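Local coordinates for protein VirX1 (PDB 6QGM) that iodinates diverse substrates as a cyanophage halogenase and probably works, like its flavin-dependent tryptophan halogenase relatives, with reduced flavin, at residues F56-D61 with F159-A164; L62-W67 with A73-S78. All blocks are in the same frame, centred on the assembly; numbering follows the deposited sequence.

Contact 1: F56-D61 with F159-A164; sequences FLHLLD and FDWDTA
H58, on the last turn of helix 52-59, lays its imidazole over the benzene half of the W161 indole in an offset stack. The two planes are only 16° apart and the ring centroids 4.4 Å from each other. The side chains arrive from opposite directions and overlap with an offset: CZ2 of W161 sits over one face of the imidazole near its rim, 3.4 Å from H58 CD2. In W161, CG stands beside the backbone N and anti to the carbonyl carbon (chi1 -70°), which carries the indole out from the short helical turn 159-162 toward the histidine. D160 comes to the same imidazole at about a right angle and meets its edge rather than its face. Its OD2 lies in the ring plane, 3.4 Å from H58 CE1, with the carboxylate turned 51° from the imidazole. Behind H58 the helix ends in a Schellman motif, where D61, with positive phi, bonds through its N to H58 O at 3.1 Å. V482 of the second subunit packs on H58 and R486 of that subunit on W161, placing the stack at a subunit interface. Chemically, the contact joins a flat aromatic overlap to an acidic group at the imidazole edge; the nearby carboxylate would probably stabilise a protonated histidine, while the stack probably limits rotation of its ring.

Contact 2: L62-W67 with A73-S78; sequences LKDEDW and ATYKNS
The short helix 64-67 faces the start of strand 74-76, with the backbones closest at W67 and A73, whose CA atoms are 8.1 Å apart. The helix packs beside 74-76, an outermost strand, within this chain, of the three-stranded antiparallel sheet 46-48, 164-168 and 74-76 of the halogenase fold, and beside the residue before it. K63 occupies the N-cap position, and its O accepts a 2.9 Å bond from D66 N in the first turn. Side chains span the distance between the backbones at two points. At the end nearer the chain connection, CZ3 of the W67 indole lies 3.8 Å from A73 CB in an apolar contact. The CB bond of W67 does not point at 73-78, but with chi1 at 72° the indole turns so that CZ3 meets A73; the rings of Y165 and F172 meet the indole edge-to-face. The other point is polar. D64, in the first turn of the helix, extends its carboxylate to the phenol of Y75, the two planes standing 59° apart. Its other oxygen, OD1, is bonded to the hydroxyl of Y165, so two tyrosines hold the carboxylate by separate oxygens and restrict its rotation. The Y75 hydroxyl donates to D64: OH lies 2.6 Å from OD2, on the anti side of that oxygen and 33° out of the carboxylate plane.

Overall arrangement
The centres of the two contacts lie 8 Å apart on the same side of the chain's centre. Along the chain the order is 56-61, 62-67, 73-78 and 159-164, so both partners of contact 2 fall between those of contact 1. Helix 52-59 is followed by helix 64-67 after a four-residue turn, probably bridged by L57 O and L62 N at 3.0 Å. Among the partner segments, strand 164-168 pairs antiparallel with strand 74-76, A164 N lying 2.9 Å from K76 O. Helix 52-59 thus meets the helical turn that leads into strand 164-168, and helix 64-67 meets the neighbouring strand 74-76, contact 1 toward the second subunit and contact 2 within the chain.

Contact 1: F56-D61 with F159-A164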
loop_
_atom_site.group_PDB
_atom_site.type_symbol
_atom_site.label_atom_id
_atom_site.label_comp_id
_atom_site.label_asym_id
_atom_site.label_seq_id
_atom_site.Cartn_x
_atom_site.Cartn_y
_atom_site.Cartn_z
ATOM N N PHE B 56 4.517 -27.511 11.908
ATOM C CA PHE B 56 3.492 -28.419 12.476
ATOM C C PHE B 56 4.218 -29.545 13.218
ATOM O O PHE B 56 3.938 -29.776 14.416
ATOM C CB PHE B 56 2.549 -28.937 11.381
ATOM C CG PHE B 56 1.456 -29.840 11.883
ATOM C CD1 PHE B 56 0.278 -29.309 12.380
ATOM C CD2 PHE B 56 1.619 -31.221 11.897
ATOM C CE1 PHE B 56 -0.704 -30.139 12.901
ATOM C CE2 PHE B 56 0.624 -32.050 12.394
ATOM C CZ PHE B 56 -0.534 -31.504 12.896
ATOM N N LEU B 57 5.150 -30.217 12.541
ATOM C CA LEU B 57 5.903 -31.358 13.129
ATOM C C LEU B 57 6.630 -30.900 14.402
ATOM O O LEU B 57 6.556 -31.621 15.421
ATOM C CB LEU B 57 6.874 -31.899 12.079
ATOM C CG LEU B 57 6.219 -32.663 10.930
ATOM C CD1 LEU B 57 7.209 -32.842 9.786
ATOM C CD2 LEU B 57 5.661 -33.995 11.426
ATOM N N HIS B 58 7.272 -29.727 14.351
ATOM C CA HIS B 58 8.068 -29.159 15.474
ATOM C C HIS B 58 7.130 -28.841 16.650
ATOM O O HIS B 58 7.509 -29.153 17.799
ATOM C CB HIS B 58 8.928 -27.982 14.961
ATOM C CG HIS B 58 10.252 -28.410 14.410
ATOM N ND1 HIS B 58 11.362 -28.574 15.222
ATOM C CD2 HIS B 58 10.663 -28.721 13.158
ATOM C CE1 HIS B 58 12.393 -28.966 14.496
ATOM N NE2 HIS B 58 11.988 -29.057 13.227
ATOM N N LEU B 59 5.940 -28.299 16.368
ATOM C CA LEU B 59 4.904 -27.967 17.387
ATOM C C LEU B 59 4.427 -29.242 18.095
ATOM O O LEU B 59 4.053 -29.134 19.275
ATOM C CB LEU B 59 3.720 -27.253 16.718
ATOM C CG LEU B 59 3.908 -25.774 16.402
ATOM C CD1 LEU B 59 2.861 -25.309 15.402
ATOM C CD2 LEU B 59 3.848 -24.937 17.676
ATOM N N LEU B 60 4.441 -30.392 17.411
ATOM C CA LEU B 60 3.973 -31.691 17.973
ATOM C C LEU B 60 5.153 -32.539 18.464
ATOM O O LEU B 60 4.876 -33.671 18.917
ATOM C CB LEU B 60 3.175 -32.457 16.912
ATOM C CG LEU B 60 1.843 -31.829 16.505
ATOM C CD1 LEU B 60 1.021 -32.812 15.695
ATOM C CD2 LEU B 60 1.041 -31.372 17.715
ATOM N N ASP B 61 6.396 -32.028 18.364
ATOM C CA ASP B 61 7.650 -32.672 18.846
ATOM C C ASP B 61 7.934 -33.969 18.084
ATOM O O ASP B 61 8.586 -34.852 18.661
ATOM C CB ASP B 61 7.591 -32.986 20.342
ATOM C CG ASP B 61 7.695 -31.774 21.253
ATOM O OD1 ASP B 61 8.632 -30.953 21.043
ATOM O OD2 ASP B 61 6.850 -31.683 22.183
ATOM N N PHE B 159 18.902 -28.728 6.944
ATOM C CA PHE B 159 18.240 -30.042 6.739
ATOM C C PHE B 159 16.829 -30.032 7.356
ATOM O O PHE B 159 15.874 -30.326 6.618
ATOM C CB PHE B 159 19.121 -31.178 7.277
ATOM C CG PHE B 159 18.439 -32.520 7.207
ATOM C CD1 PHE B 159 18.345 -33.200 6.001
ATOM C CD2 PHE B 159 17.865 -33.091 8.330
ATOM C CE1 PHE B 159 17.705 -34.428 5.919
ATOM C CE2 PHE B 159 17.213 -34.305 8.241
ATOM C CZ PHE B 159 17.137 -34.974 7.038
ATOM N N ASP B 160 16.707 -29.698 8.643
ATOM C CA ASP B 160 15.422 -29.703 9.401
ATOM C C ASP B 160 14.322 -28.934 8.653
ATOM O O ASP B 160 13.204 -29.476 8.527
ATOM C CB ASP B 160 15.573 -29.102 10.801
ATOM C CG ASP B 160 15.819 -30.154 11.873
ATOM O OD1 ASP B 160 16.508 -31.167 11.558
ATOM O OD2 ASP B 160 15.273 -29.984 13.005
ATOM N N TRP B 161 14.623 -27.711 8.217
ATOM C CA TRP B 161 13.605 -26.714 7.778
ATOM C C TRP B 161 13.543 -26.568 6.251
ATOM O O TRP B 161 12.475 -26.149 5.782
ATOM C CB TRP B 161 13.864 -25.376 8.475
ATOM C CG TRP B 161 13.555 -25.466 9.933
ATOM C CD1 TRP B 161 14.422 -25.772 10.941
ATOM C CD2 TRP B 161 12.263 -25.318 10.539
ATOM N NE1 TRP B 161 13.760 -25.787 12.142
ATOM C CE2 TRP B 161 12.438 -25.502 11.925
ATOM C CE3 TRP B 161 10.993 -24.987 10.053
ATOM C CZ2 TRP B 161 11.380 -25.404 12.824
ATOM C CZ3 TRP B 161 9.939 -24.892 10.946
ATOM C CH2 TRP B 161 10.139 -25.104 12.313
ATOM N N ASP B 162 14.619 -26.874 5.519
ATOM C CA ASP B 162 14.706 -26.772 4.037
ATOM C C ASP B 162 14.452 -28.131 3.392
ATOM O O ASP B 162 14.533 -28.210 2.154
ATOM C CB ASP B 162 16.065 -26.242 3.572
ATOM C CG ASP B 162 16.289 -24.779 3.904
ATOM O OD1 ASP B 162 15.282 -24.066 4.145
ATOM O OD2 ASP B 162 17.480 -24.362 3.917
ATOM N N THR B 163 14.159 -29.164 4.182
ATOM C CA THR B 163 13.690 -30.473 3.669
ATOM C C THR B 163 12.273 -30.698 4.180
ATOM O O THR B 163 12.083 -30.652 5.404
ATOM C CB THR B 163 14.631 -31.615 4.058
ATOM O OG1 THR B 163 15.975 -31.269 3.706
ATOM C CG2 THR B 163 14.272 -32.896 3.352
ATOM N N ALA B 164 11.333 -30.900 3.256
ATOM C CA ALA B 164 9.943 -31.336 3.524
ATOM C C ALA B 164 9.826 -32.833 3.196
ATOM O O ALA B 164 10.875 -33.505 3.135
ATOM C CB ALA B 164 8.978 -30.497 2.730
#

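Contact 2: L62-W67 with A73-S78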
loop_
_atom_site.group_PDB
_atom_site.type_symbol
_atom_site.label_atom_id
_atom_site.label_comp_id
_atom_site.label_asym_id
_atom_site.label_seq_id
_atom_site.Cartn_x
_atom_site.Cartn_y
_atom_site.Cartn_z
ATOM N N LEU B 62 7.495 -34.077 16.829
ATOM C CA LEU B 62 7.617 -35.317 16.019
ATOM C C LEU B 62 9.009 -35.360 15.390
ATOM O O LEU B 62 9.286 -34.491 14.562
ATOM C CB LEU B 62 6.521 -35.322 14.950
ATOM C CG LEU B 62 5.122 -35.628 15.468
ATOM C CD1 LEU B 62 4.072 -35.203 14.459
ATOM C CD2 LEU B 62 4.947 -37.089 15.808
ATOM N N LYS B 63 9.822 -36.349 15.757
ATOM C CA LYS B 63 11.165 -36.614 15.171
ATOM C C LYS B 63 10.995 -37.488 13.913
ATOM O O LYS B 63 10.244 -38.489 13.978
ATOM C CB LYS B 63 12.090 -37.312 16.183
ATOM C CG LYS B 63 12.268 -36.651 17.539
ATOM C CD LYS B 63 12.425 -35.146 17.495
ATOM C CE LYS B 63 12.367 -34.488 18.864
ATOM N NZ LYS B 63 11.671 -33.172 18.837
ATOM N N ASP B 64 11.689 -37.133 12.822
ATOM C CA ASP B 64 11.668 -37.847 11.515
ATOM C C ASP B 64 11.777 -39.370 11.722
ATOM O O ASP B 64 11.023 -40.124 11.083
ATOM C CB ASP B 64 12.782 -37.325 10.612
ATOM C CG ASP B 64 12.545 -35.931 10.042
ATOM O OD1 ASP B 64 11.472 -35.331 10.307
ATOM O OD2 ASP B 64 13.451 -35.448 9.322
ATOM N N GLU B 65 12.684 -39.802 12.598
ATOM C CA GLU B 65 13.003 -41.225 12.891
ATOM C C GLU B 65 11.720 -41.972 13.250
ATOM O O GLU B 65 11.600 -43.141 12.870
ATOM C CB GLU B 65 13.983 -41.344 14.065
ATOM C CG GLU B 65 15.340 -40.677 13.859
ATOM C CD GLU B 65 16.143 -40.362 15.125
ATOM O OE1 GLU B 65 15.621 -40.516 16.271
ATOM O OE2 GLU B 65 17.315 -39.974 14.967
ATOM N N ASP B 66 10.804 -41.318 13.968
ATOM C CA ASP B 66 9.645 -41.963 14.640
ATOM C C ASP B 66 8.448 -42.103 13.693
ATOM O O ASP B 66 7.883 -43.220 13.617
ATOM C CB ASP B 66 9.228 -41.171 15.879
ATOM C CG ASP B 66 10.298 -41.116 16.964
ATOM O OD1 ASP B 66 11.254 -41.906 16.915
ATOM O OD2 ASP B 66 10.167 -40.273 17.855
ATOM N N TRP B 67 8.056 -41.018 13.023
ATOM C CA TRP B 67 6.779 -40.930 12.267
ATOM C C TRP B 67 6.973 -41.325 10.794
ATOM O O TRP B 67 6.023 -41.873 10.212
ATOM C CB TRP B 67 6.138 -39.544 12.429
ATOM C CG TRP B 67 6.830 -38.430 11.700
ATOM C CD1 TRP B 67 7.745 -37.548 12.205
ATOM C CD2 TRP B 67 6.629 -38.052 10.327
ATOM N NE1 TRP B 67 8.135 -36.665 11.236
ATOM C CE2 TRP B 67 7.480 -36.961 10.070
ATOM C CE3 TRP B 67 5.848 -38.554 9.281
ATOM C CZ2 TRP B 67 7.526 -36.335 8.825
ATOM C CZ3 TRP B 67 5.916 -37.952 8.045
ATOM C CH2 TRP B 67 6.742 -36.860 7.821
ATOM N N ALA B 73 6.913 -42.593 4.509
ATOM C CA ALA B 73 7.324 -41.220 4.165
ATOM C C ALA B 73 8.698 -41.285 3.510
ATOM O O ALA B 73 9.473 -42.206 3.828
ATOM C CB ALA B 73 7.333 -40.337 5.388
ATOM N N THR B 74 8.958 -40.362 2.590
ATOM C CA THR B 74 10.303 -40.070 2.047
ATOM C C THR B 74 10.519 -38.564 2.139
ATOM O O THR B 74 9.564 -37.862 2.541
ATOM C CB THR B 74 10.477 -40.637 0.632
ATOM O OG1 THR B 74 9.683 -39.867 -0.271
ATOM C CG2 THR B 74 10.116 -42.101 0.546
ATOM N N TYR B 75 11.734 -38.114 1.820
ATOM C CA TYR B 75 12.168 -36.695 1.908
ATOM C C TYR B 75 11.922 -36.002 0.569
ATOM O O TYR B 75 11.890 -36.669 -0.477
ATOM C CB TYR B 75 13.639 -36.593 2.329
ATOM C CG TYR B 75 13.891 -36.812 3.797
ATOM C CD1 TYR B 75 13.402 -35.916 4.737
ATOM C CD2 TYR B 75 14.630 -37.887 4.255
ATOM C CE1 TYR B 75 13.640 -36.080 6.092
ATOM C CE2 TYR B 75 14.879 -38.060 5.607
ATOM C CZ TYR B 75 14.380 -37.157 6.526
ATOM O OH TYR B 75 14.597 -37.312 7.857
ATOM N N LYS B 76 11.769 -34.682 0.638
ATOM C CA LYS B 76 11.467 -33.803 -0.519
ATOM C C LYS B 76 12.248 -32.486 -0.386
ATOM O O LYS B 76 11.997 -31.739 0.584
ATOM C CB LYS B 76 9.967 -33.544 -0.558
ATOM C CG LYS B 76 9.497 -32.721 -1.743
ATOM C CD LYS B 76 8.194 -32.014 -1.462
ATOM C CE LYS B 76 7.871 -30.977 -2.502
ATOM N NZ LYS B 76 6.681 -30.206 -2.095
ATOM N N ASN B 77 13.127 -32.205 -1.348
ATOM C CA ASN B 77 14.055 -31.046 -1.310
ATOM C C ASN B 77 13.645 -29.987 -2.345
ATOM O O ASN B 77 14.162 -28.860 -2.253
ATOM C CB ASN B 77 15.495 -31.520 -1.515
ATOM C CG ASN B 77 16.028 -32.260 -0.309
ATOM O OD1 ASN B 77 15.620 -33.390 -0.049
ATOM N ND2 ASN B 77 16.909 -31.619 0.446
ATOM N N SER B 78 12.745 -30.314 -3.270
ATOM C CA SER B 78 12.385 -29.457 -4.421
ATOM C C SER B 78 11.071 -29.925 -5.053
ATOM O O SER B 78 10.744 -31.124 -4.943
ATOM C CB SER B 78 13.506 -29.458 -5.440
ATOM O OG SER B 78 13.237 -28.533 -6.487
#